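Local coordinates for protein rutinosidase (Aspergillus niger, PDB 6I1A) that hydrolyses glycosidic bonds as a secreted family 5 glycoside hydrolase, a rutinosidase also classed as an exo-1,3-beta-glucanase, at residues E52-G64 with T96-Y109. Sequence-based numbering, arbitrary orientation.
Sequences EWGLCEHLGSQCG and TYAAWIDLPSSQLY. With EDO (1,2-ethanediol), chain V.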
ATOM      1  N   GLU A  52     -26.271   3.655  11.431  1.00 12.78           N
ATOM      2  CA  GLU A  52     -27.538   2.980  11.695  1.00 12.79           C
ATOM      3  C   GLU A  52     -27.931   3.271  13.156  1.00 13.10           C
ATOM      4  O   GLU A  52     -29.150   3.497  13.411  1.00 13.46           O
ATOM      5  CB  GLU A  52     -27.423   1.474  11.423  1.00 13.01           C
ATOM      6  CG  GLU A  52     -28.702   0.721  11.738  1.00 14.28           C
ATOM      7  CD  GLU A  52     -28.702  -0.757  11.440  1.00 14.94           C
ATOM      8  OE1 GLU A  52     -27.809  -1.241  10.727  1.00 14.18           O
ATOM      9  OE2 GLU A  52     -29.683  -1.401  11.927  1.00 16.09           O
ATOM     10  N   TRP A  53     -26.985   3.185  14.061  1.00 13.67           N
ATOM     11  CA  TRP A  53     -27.197   3.479  15.513  1.00 13.76           C
ATOM     12  C   TRP A  53     -27.948   4.799  15.676  1.00 13.96           C
ATOM     13  O   TRP A  53     -29.026   4.852  16.294  1.00 14.58           O
ATOM     14  CB  TRP A  53     -25.841   3.491  16.206  1.00 13.95           C
ATOM     15  CG  TRP A  53     -25.902   3.700  17.690  1.00 14.89           C
ATOM     16  CD1 TRP A  53     -26.130   4.874  18.342  1.00 16.65           C
ATOM     17  CD2 TRP A  53     -25.554   2.738  18.718  1.00 12.84           C
ATOM     18  NE1 TRP A  53     -26.001   4.699  19.707  1.00 16.29           N
ATOM     19  CE2 TRP A  53     -25.648   3.410  19.962  1.00 12.87           C
ATOM     20  CE3 TRP A  53     -25.219   1.383  18.708  1.00 13.34           C
ATOM     21  CZ2 TRP A  53     -25.422   2.748  21.175  1.00 14.35           C
ATOM     22  CZ3 TRP A  53     -24.941   0.751  19.899  1.00 14.04           C
ATOM     23  CH2 TRP A  53     -25.053   1.427  21.105  1.00 13.51           C
ATOM     24  N   GLY A  54     -27.434   5.867  15.085  1.00 14.35           N
ATOM     25  CA  GLY A  54     -28.043   7.208  15.227  1.00 14.97           C
ATOM     26  C   GLY A  54     -29.330   7.320  14.436  1.00 14.74           C
ATOM     27  O   GLY A  54     -30.231   8.066  14.870  1.00 14.96           O
ATOM     28  N   LEU A  55     -29.459   6.689  13.279  1.00 14.77           N
ATOM     29  CA  LEU A  55     -30.756   6.634  12.547  1.00 14.99           C
ATOM     30  C   LEU A  55     -31.837   6.030  13.444  1.00 17.89           C
ATOM     31  O   LEU A  55     -32.973   6.581  13.549  1.00 16.91           O
ATOM     32  CB  LEU A  55     -30.576   5.843  11.255  1.00 16.64           C
ATOM     33  CG  LEU A  55     -31.834   5.601  10.441  1.00 16.82           C
ATOM     34  CD1 LEU A  55     -31.495   5.622   8.944  1.00 17.62           C
ATOM     35  CD2 LEU A  55     -32.523   4.323  10.821  1.00 16.52           C
ATOM     36  N   CYS A  56     -31.523   4.956  14.138  1.00 14.88           N
ATOM     37  CA  CYS A  56     -32.521   4.287  14.998  1.00 16.61           C
ATOM     38  C   CYS A  56     -32.830   5.177  16.194  1.00 15.67           C
ATOM     39  O   CYS A  56     -34.051   5.292  16.533  1.00 17.50           O
ATOM     40  CB  CYS A  56     -31.968   2.942  15.444  1.00 16.76           C
ATOM     41  SG  CYS A  56     -33.217   1.796  16.054  1.00 20.48           S
ATOM     42  N   GLU A  57     -31.821   5.774  16.801  1.00 16.51           N
ATOM     43  CA  GLU A  57     -32.025   6.720  17.917  1.00 17.75           C
ATOM     44  C   GLU A  57     -32.946   7.856  17.429  1.00 17.88           C
ATOM     45  O   GLU A  57     -33.931   8.243  18.143  1.00 18.29           O
ATOM     46  CB  GLU A  57     -30.712   7.275  18.411  1.00 18.33           C
ATOM     47  CG  GLU A  57     -30.844   8.293  19.541  1.00 25.69           C
ATOM     48  CD  GLU A  57     -29.617   8.515  20.393  1.00 34.61           C
ATOM     49  OE1 GLU A  57     -28.569   8.045  20.033  1.00 42.05           O
ATOM     50  OE2 GLU A  57     -29.744   9.169  21.449  1.00 60.34           O
ATOM     51  N   HIS A  58     -32.663   8.418  16.265  1.00 16.11           N
ATOM     52  CA  HIS A  58     -33.470   9.560  15.746  1.00 16.65           C
ATOM     53  C   HIS A  58     -34.915   9.149  15.560  1.00 17.20           C
ATOM     54  O   HIS A  58     -35.834   9.981  15.871  1.00 19.04           O
ATOM     55  CB  HIS A  58     -32.868   9.973  14.388  1.00 16.77           C
ATOM     56  CG  HIS A  58     -33.743  10.864  13.570  1.00 16.31           C
ATOM     57  ND1 HIS A  58     -34.094  12.145  14.019  1.00 18.27           N
ATOM     58  CD2 HIS A  58     -34.421  10.657  12.442  1.00 18.53           C
ATOM     59  CE1 HIS A  58     -34.910  12.697  13.105  1.00 17.63           C
ATOM     60  NE2 HIS A  58     -35.136  11.817  12.131  1.00 18.91           N
ATOM     61  N   LEU A  59     -35.203   7.966  15.037  1.00 16.77           N
ATOM     62  CA  LEU A  59     -36.579   7.520  14.754  1.00 17.32           C
ATOM     63  C   LEU A  59     -37.329   7.136  16.046  1.00 19.68           C
ATOM     64  O   LEU A  59     -38.561   6.986  15.983  1.00 20.74           O
ATOM     65  CB  LEU A  59     -36.576   6.360  13.769  1.00 18.00           C
ATOM     66  CG  LEU A  59     -36.163   6.660  12.327  1.00 17.40           C
ATOM     67  CD1 LEU A  59     -36.105   5.384  11.514  1.00 18.54           C
ATOM     68  CD2 LEU A  59     -37.114   7.674  11.701  1.00 19.15           C
ATOM     69  N   GLY A  60     -36.614   6.869  17.106  1.00 17.29           N
ATOM     70  CA  GLY A  60     -37.202   6.472  18.405  1.00 18.38           C
ATOM     71  C   GLY A  60     -38.133   5.293  18.226  1.00 18.29           C
ATOM     72  O   GLY A  60     -37.776   4.275  17.608  1.00 19.59           O
ATOM     73  N   SER A  61     -39.398   5.389  18.675  1.00 21.23           N
ATOM     74  CA  SER A  61     -40.315   4.237  18.570  1.00 22.40           C
ATOM     75  C   SER A  61     -40.641   3.866  17.129  1.00 22.93           C
ATOM     76  O   SER A  61     -41.180   2.795  16.935  1.00 22.97           O
ATOM     77  CB  SER A  61     -41.614   4.522  19.341  1.00 23.64           C
ATOM     78  OG  SER A  61     -42.191   5.652  18.737  1.00 28.74           O
ATOM     79  N   GLN A  62     -40.330   4.716  16.127  1.00 20.18           N
ATOM     80  CA  GLN A  62     -40.634   4.366  14.737  1.00 20.69           C
ATOM     81  C   GLN A  62     -39.437   3.623  14.092  1.00 19.98           C
ATOM     82  O   GLN A  62     -39.587   3.157  12.986  1.00 21.16           O
ATOM     83  CB  GLN A  62     -40.980   5.601  13.926  1.00 24.44           C
ATOM     84  CG  GLN A  62     -42.342   6.172  14.341  1.00 27.42           C
ATOM     85  CD  GLN A  62     -43.407   5.115  14.186  1.00 32.48           C
ATOM     86  OE1 GLN A  62     -43.996   4.643  15.153  1.00 45.03           O
ATOM     87  NE2 GLN A  62     -43.558   4.625  12.981  1.00 34.68           N
ATOM     88  N   CYS A  63     -38.381   3.427  14.838  1.00 17.19           N
ATOM     89  CA  CYS A  63     -37.201   2.724  14.252  1.00 18.01           C
ATOM     90  C   CYS A  63     -37.591   1.335  13.797  1.00 17.21           C
ATOM     91  O   CYS A  63     -37.322   0.951  12.624  1.00 17.74           O
ATOM     92  CB  CYS A  63     -36.063   2.676  15.252  1.00 18.70           C
ATOM     93  SG  CYS A  63     -34.694   1.668  14.612  1.00 21.40           S
ATOM     94  N   GLY A  64     -38.201   0.529  14.660  1.00 18.23           N
ATOM     95  CA  GLY A  64     -38.618  -0.839  14.321  1.00 18.38           C
ATOM     96  C   GLY A  64     -39.525  -0.903  13.105  1.00 19.74           C
ATOM     97  O   GLY A  64     -39.299  -1.616  12.125  1.00 18.00           O
ATOM     98  N   THR A  96     -26.503  -7.247  11.483  1.00 11.78           N
ATOM     99  CA  THR A  96     -26.033  -6.642  12.743  1.00 12.20           C
ATOM    100  C   THR A  96     -26.068  -7.718  13.838  1.00 12.49           C
ATOM    101  O   THR A  96     -26.838  -8.672  13.748  1.00 12.60           O
ATOM    102  CB  THR A  96     -26.841  -5.437  13.181  1.00 13.28           C
ATOM    103  OG1 THR A  96     -28.126  -5.908  13.626  1.00 12.86           O
ATOM    104  CG2 THR A  96     -27.020  -4.429  12.058  1.00 12.87           C
ATOM    105  N   TYR A  97     -25.307  -7.504  14.884  1.00 10.84           N
ATOM    106  CA  TYR A  97     -25.372  -8.476  16.021  1.00 10.93           C
ATOM    107  C   TYR A  97     -26.781  -8.457  16.615  1.00 11.72           C
ATOM    108  O   TYR A  97     -27.156  -9.438  17.278  1.00 11.94           O
ATOM    109  CB  TYR A  97     -24.316  -8.237  17.101  1.00 10.85           C
ATOM    110  CG  TYR A  97     -24.404  -6.926  17.806  1.00 11.20           C
ATOM    111  CD1 TYR A  97     -25.376  -6.716  18.789  1.00 11.77           C
ATOM    112  CD2 TYR A  97     -23.574  -5.854  17.483  1.00 11.23           C
ATOM    113  CE1 TYR A  97     -25.473  -5.526  19.457  1.00 12.60           C
ATOM    114  CE2 TYR A  97     -23.697  -4.635  18.141  1.00 11.72           C
ATOM    115  CZ  TYR A  97     -24.645  -4.480  19.150  1.00 11.85           C
ATOM    116  OH  TYR A  97     -24.791  -3.264  19.773  1.00 13.34           O
ATOM    117  N   ALA A  98     -27.497  -7.345  16.490  1.00 11.99           N
ATOM    118  CA  ALA A  98     -28.815  -7.153  17.128  1.00 12.07           C
ATOM    119  C   ALA A  98     -29.855  -8.034  16.463  1.00 13.79           C
ATOM    120  O   ALA A  98     -30.983  -8.184  16.995  1.00 14.46           O
ATOM    121  CB  ALA A  98     -29.193  -5.704  17.101  1.00 11.88           C
ATOM    122  N   ALA A  99     -29.599  -8.622  15.296  1.00 13.18           N
ATOM    123  CA  ALA A  99     -30.466  -9.633  14.690  1.00 12.45           C
ATOM    124  C   ALA A  99     -30.506 -10.866  15.626  1.00 13.18           C
ATOM    125  O   ALA A  99     -31.471 -11.674  15.545  1.00 14.24           O
ATOM    126  CB  ALA A  99     -29.960 -10.010  13.327  1.00 13.18           C
ATOM    127  N   TRP A 100     -29.429 -11.075  16.369  1.00 13.36           N
ATOM    128  CA  TRP A 100     -29.119 -12.357  17.035  1.00 12.04           C
ATOM    129  C   TRP A 100     -29.352 -12.254  18.525  1.00 14.63           C
ATOM    130  O   TRP A 100     -29.775 -13.284  19.146  1.00 16.53           O
ATOM    131  CB  TRP A 100     -27.701 -12.831  16.677  1.00 13.03           C
ATOM    132  CG  TRP A 100     -27.511 -12.953  15.194  1.00 12.25           C
ATOM    133  CD1 TRP A 100     -26.894 -12.040  14.372  1.00 11.82           C
ATOM    134  CD2 TRP A 100     -27.984 -14.002  14.346  1.00 11.64           C
ATOM    135  NE1 TRP A 100     -26.940 -12.473  13.096  1.00 13.07           N
ATOM    136  CE2 TRP A 100     -27.603 -13.672  13.033  1.00 12.61           C
ATOM    137  CE3 TRP A 100     -28.650 -15.220  14.557  1.00 13.41           C
ATOM    138  CZ2 TRP A 100     -27.902 -14.510  11.955  1.00 12.60           C
ATOM    139  CZ3 TRP A 100     -28.941 -16.017  13.486  1.00 14.27           C
ATOM    140  CH2 TRP A 100     -28.567 -15.666  12.194  1.00 14.19           C
ATOM    141  N   ILE A 101     -29.024 -11.133  19.127  1.00 14.49           N
ATOM    142  CA  ILE A 101     -29.175 -10.908  20.592  1.00 14.59           C
ATOM    143  C   ILE A 101     -29.727  -9.527  20.802  1.00 15.84           C
ATOM    144  O   ILE A 101     -29.490  -8.615  19.990  1.00 15.67           O
ATOM    145  CB  ILE A 101     -27.873 -11.100  21.340  1.00 17.01           C
ATOM    146  CG1 ILE A 101     -26.855  -9.998  21.114  1.00 17.73           C
ATOM    147  CG2 ILE A 101     -27.337 -12.519  21.127  1.00 20.77           C
ATOM    148  CD1 ILE A 101     -25.673 -10.041  22.141  1.00 24.53           C
ATOM    149  N   ASP A 102     -30.469  -9.341  21.890  1.00 14.98           N
ATOM    150  CA  ASP A 102     -31.079  -8.048  22.206  1.00 14.40           C
ATOM    151  C   ASP A 102     -30.442  -7.531  23.477  1.00 14.55           C
ATOM    152  O   ASP A 102     -30.867  -7.975  24.607  1.00 17.35           O
ATOM    153  CB  ASP A 102     -32.581  -8.244  22.358  1.00 16.25           C
ATOM    154  CG  ASP A 102     -33.318  -6.980  22.603  1.00 17.94           C
ATOM    155  OD1 ASP A 102     -32.707  -5.986  22.961  1.00 20.75           O
ATOM    156  OD2 ASP A 102     -34.558  -7.010  22.347  1.00 24.51           O
ATOM    157  N   LEU A 103     -29.407  -6.732  23.389  1.00 14.03           N
ATOM    158  CA  LEU A 103     -28.695  -6.187  24.567  1.00 15.44           C
ATOM    159  C   LEU A 103     -29.370  -4.921  25.037  1.00 15.96           C
ATOM    160  O   LEU A 103     -29.745  -4.057  24.252  1.00 15.40           O
ATOM    161  CB  LEU A 103     -27.233  -5.887  24.223  1.00 16.13           C
ATOM    162  CG  LEU A 103     -26.408  -7.157  24.051  1.00 18.51           C
ATOM    163  CD1 LEU A 103     -25.073  -6.803  23.397  1.00 20.45           C
ATOM    164  CD2 LEU A 103     -26.185  -7.815  25.399  1.00 22.00           C
ATOM    165  N   PRO A 104     -29.556  -4.744  26.362  1.00 15.18           N
ATOM    166  CA  PRO A 104     -30.235  -3.554  26.886  1.00 17.28           C
ATOM    167  C   PRO A 104     -29.456  -2.239  26.712  1.00 18.20           C
ATOM    168  O   PRO A 104     -30.040  -1.197  26.912  1.00 22.51           O
ATOM    169  CB  PRO A 104     -30.432  -3.889  28.373  1.00 18.44           C
ATOM    170  CG  PRO A 104     -29.330  -4.875  28.682  1.00 21.98           C
ATOM    171  CD  PRO A 104     -29.142  -5.674  27.409  1.00 18.55           C
ATOM    172  N   SER A 105     -28.179  -2.315  26.332  1.00 16.59           N
ATOM    173  CA  SER A 105     -27.359  -1.090  26.146  1.00 16.54           C
ATOM    174  C   SER A 105     -27.135  -0.801  24.655  1.00 18.26           C
ATOM    175  O   SER A 105     -26.327   0.088  24.360  1.00 22.61           O
ATOM    176  CB  SER A 105     -26.051  -1.201  26.871  1.00 17.36           C
ATOM    177  OG  SER A 105     -25.315  -2.320  26.409  1.00 19.49           O
ATOM    178  N   SER A 106     -27.824  -1.518  23.763  1.00 14.37           N
ATOM    179  CA  SER A 106     -27.636  -1.305  22.304  1.00 13.65           C
ATOM    180  C   SER A 106     -28.795  -0.511  21.693  1.00 15.00           C
ATOM    181  O   SER A 106     -29.954  -0.869  21.937  1.00 15.46           O
ATOM    182  CB  SER A 106     -27.474  -2.617  21.585  1.00 14.16           C
ATOM    183  OG  SER A 106     -27.396  -2.406  20.183  1.00 15.13           O
ATOM    184  N   GLN A 107     -28.461   0.531  20.928  1.00 15.27           N
ATOM    185  CA  GLN A 107     -29.453   1.327  20.167  1.00 15.27           C
ATOM    186  C   GLN A 107     -29.777   0.675  18.839  1.00 16.54           C
ATOM    187  O   GLN A 107     -30.710   1.162  18.140  1.00 18.19           O
ATOM    188  CB  GLN A 107     -28.956   2.727  19.880  1.00 19.25           C
ATOM    189  CG  GLN A 107     -29.619   3.848  20.592  1.00 27.96           C
ATOM    190  CD  GLN A 107     -31.095   4.073  20.362  1.00 24.01           C
ATOM    191  OE1 GLN A 107     -31.844   3.432  19.569  1.00 24.05           O
ATOM    192  NE2 GLN A 107     -31.518   5.034  21.131  1.00 21.95           N
ATOM    193  N   LEU A 108     -29.070  -0.399  18.440  1.00 14.38           N
ATOM    194  CA  LEU A 108     -29.460  -1.100  17.216  1.00 14.85           C
ATOM    195  C   LEU A 108     -30.771  -1.846  17.430  1.00 14.57           C
ATOM    196  O   LEU A 108     -30.980  -2.364  18.556  1.00 15.95           O
ATOM    197  CB  LEU A 108     -28.347  -2.042  16.758  1.00 14.39           C
ATOM    198  CG  LEU A 108     -27.022  -1.353  16.415  1.00 14.41           C
ATOM    199  CD1 LEU A 108     -25.973  -2.403  16.108  1.00 15.32           C
ATOM    200  CD2 LEU A 108     -27.184  -0.364  15.287  1.00 17.05           C
ATOM    201  N   TYR A 109     -31.572  -1.949  16.393  1.00 14.42           N
ATOM    202  CA  TYR A 109     -32.895  -2.574  16.484  1.00 15.03           C
ATOM    203  C   TYR A 109     -32.773  -4.104  16.433  1.00 14.67           C
ATOM    204  O   TYR A 109     -32.116  -4.678  15.554  1.00 14.20           O
ATOM    205  CB  TYR A 109     -33.773  -2.106  15.318  1.00 15.69           C
ATOM    206  CG  TYR A 109     -35.097  -2.805  15.218  1.00 15.36           C
ATOM    207  CD1 TYR A 109     -36.058  -2.643  16.224  1.00 17.56           C
ATOM    208  CD2 TYR A 109     -35.406  -3.594  14.135  1.00 15.07           C
ATOM    209  CE1 TYR A 109     -37.269  -3.299  16.136  1.00 16.22           C
ATOM    210  CE2 TYR A 109     -36.637  -4.227  14.022  1.00 17.53           C
ATOM    211  CZ  TYR A 109     -37.568  -4.061  15.030  1.00 17.02           C
ATOM    212  OH  TYR A 109     -38.766  -4.727  14.908  1.00 17.66           O
TER
HETATM  213  C1  EDO V 420     -23.691  -3.016  22.905  1.00 28.96           C
HETATM  214  O1  EDO V 420     -23.650  -3.623  24.226  1.00 33.77           O
HETATM  215  C2  EDO V 420     -23.515  -1.506  22.799  1.00 24.66           C
HETATM  216  O2  EDO V 420     -22.136  -0.972  22.823  1.00 24.94           O
HETATM  217  O   HOH W   1     -30.038  -3.979  13.776  1.00 15.57           O
HETATM  218  O   HOH W   2     -30.921  -0.419  14.078  1.00 19.15           O
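W53 holds its ring anti to the backbone N (chi1 -177°), laying the indole under Q107, while the same kind of rotamer in Y109 (chi1 173°) swings the phenol over G64. Q107 CB sits above the W53 five-membered ring, 3.5 Å from its centroid and close to the normal, a CH-pi contact; the rest of the Q107 chain bends at chi2 and carries the amide across E57, where NE2 comes 3.6 Å from E57 CB. L108 CG meets W53 CE3 at 4.0 Å, and L108 CD2 reaches back to the W53 backbone. At the other end G64 CA lies over one face of the Y109 ring, offset toward the rim and 3.3 Å from Y109 CE1, a second CH-pi contact. The C56–C63 disulfide, which ties helix 52-59 to the start of helix 63-73, rests both sulfurs near Y109 CB, with C56 SG 3.3 Å from Q107 O. No direct hydrogen bond crosses between the segments. Instead E52 OE2 accepts from two waters: one, at 2.7 Å from OE2, takes the Y109 N-H, and the other bridges T96 OG1 and Y109 O. E52 OE1 is held by Q33 N, and Y109 OH by E68. In the TIM-barrel fold of this family, the contact joins a disulfide-linked helical pair to the loop following strand 90-95. Its chemistry is mainly apolar and CH-pi, and the buried E52 carboxylate, gripped by one backbone N-H and two waters, would be expected to favour its ionised form.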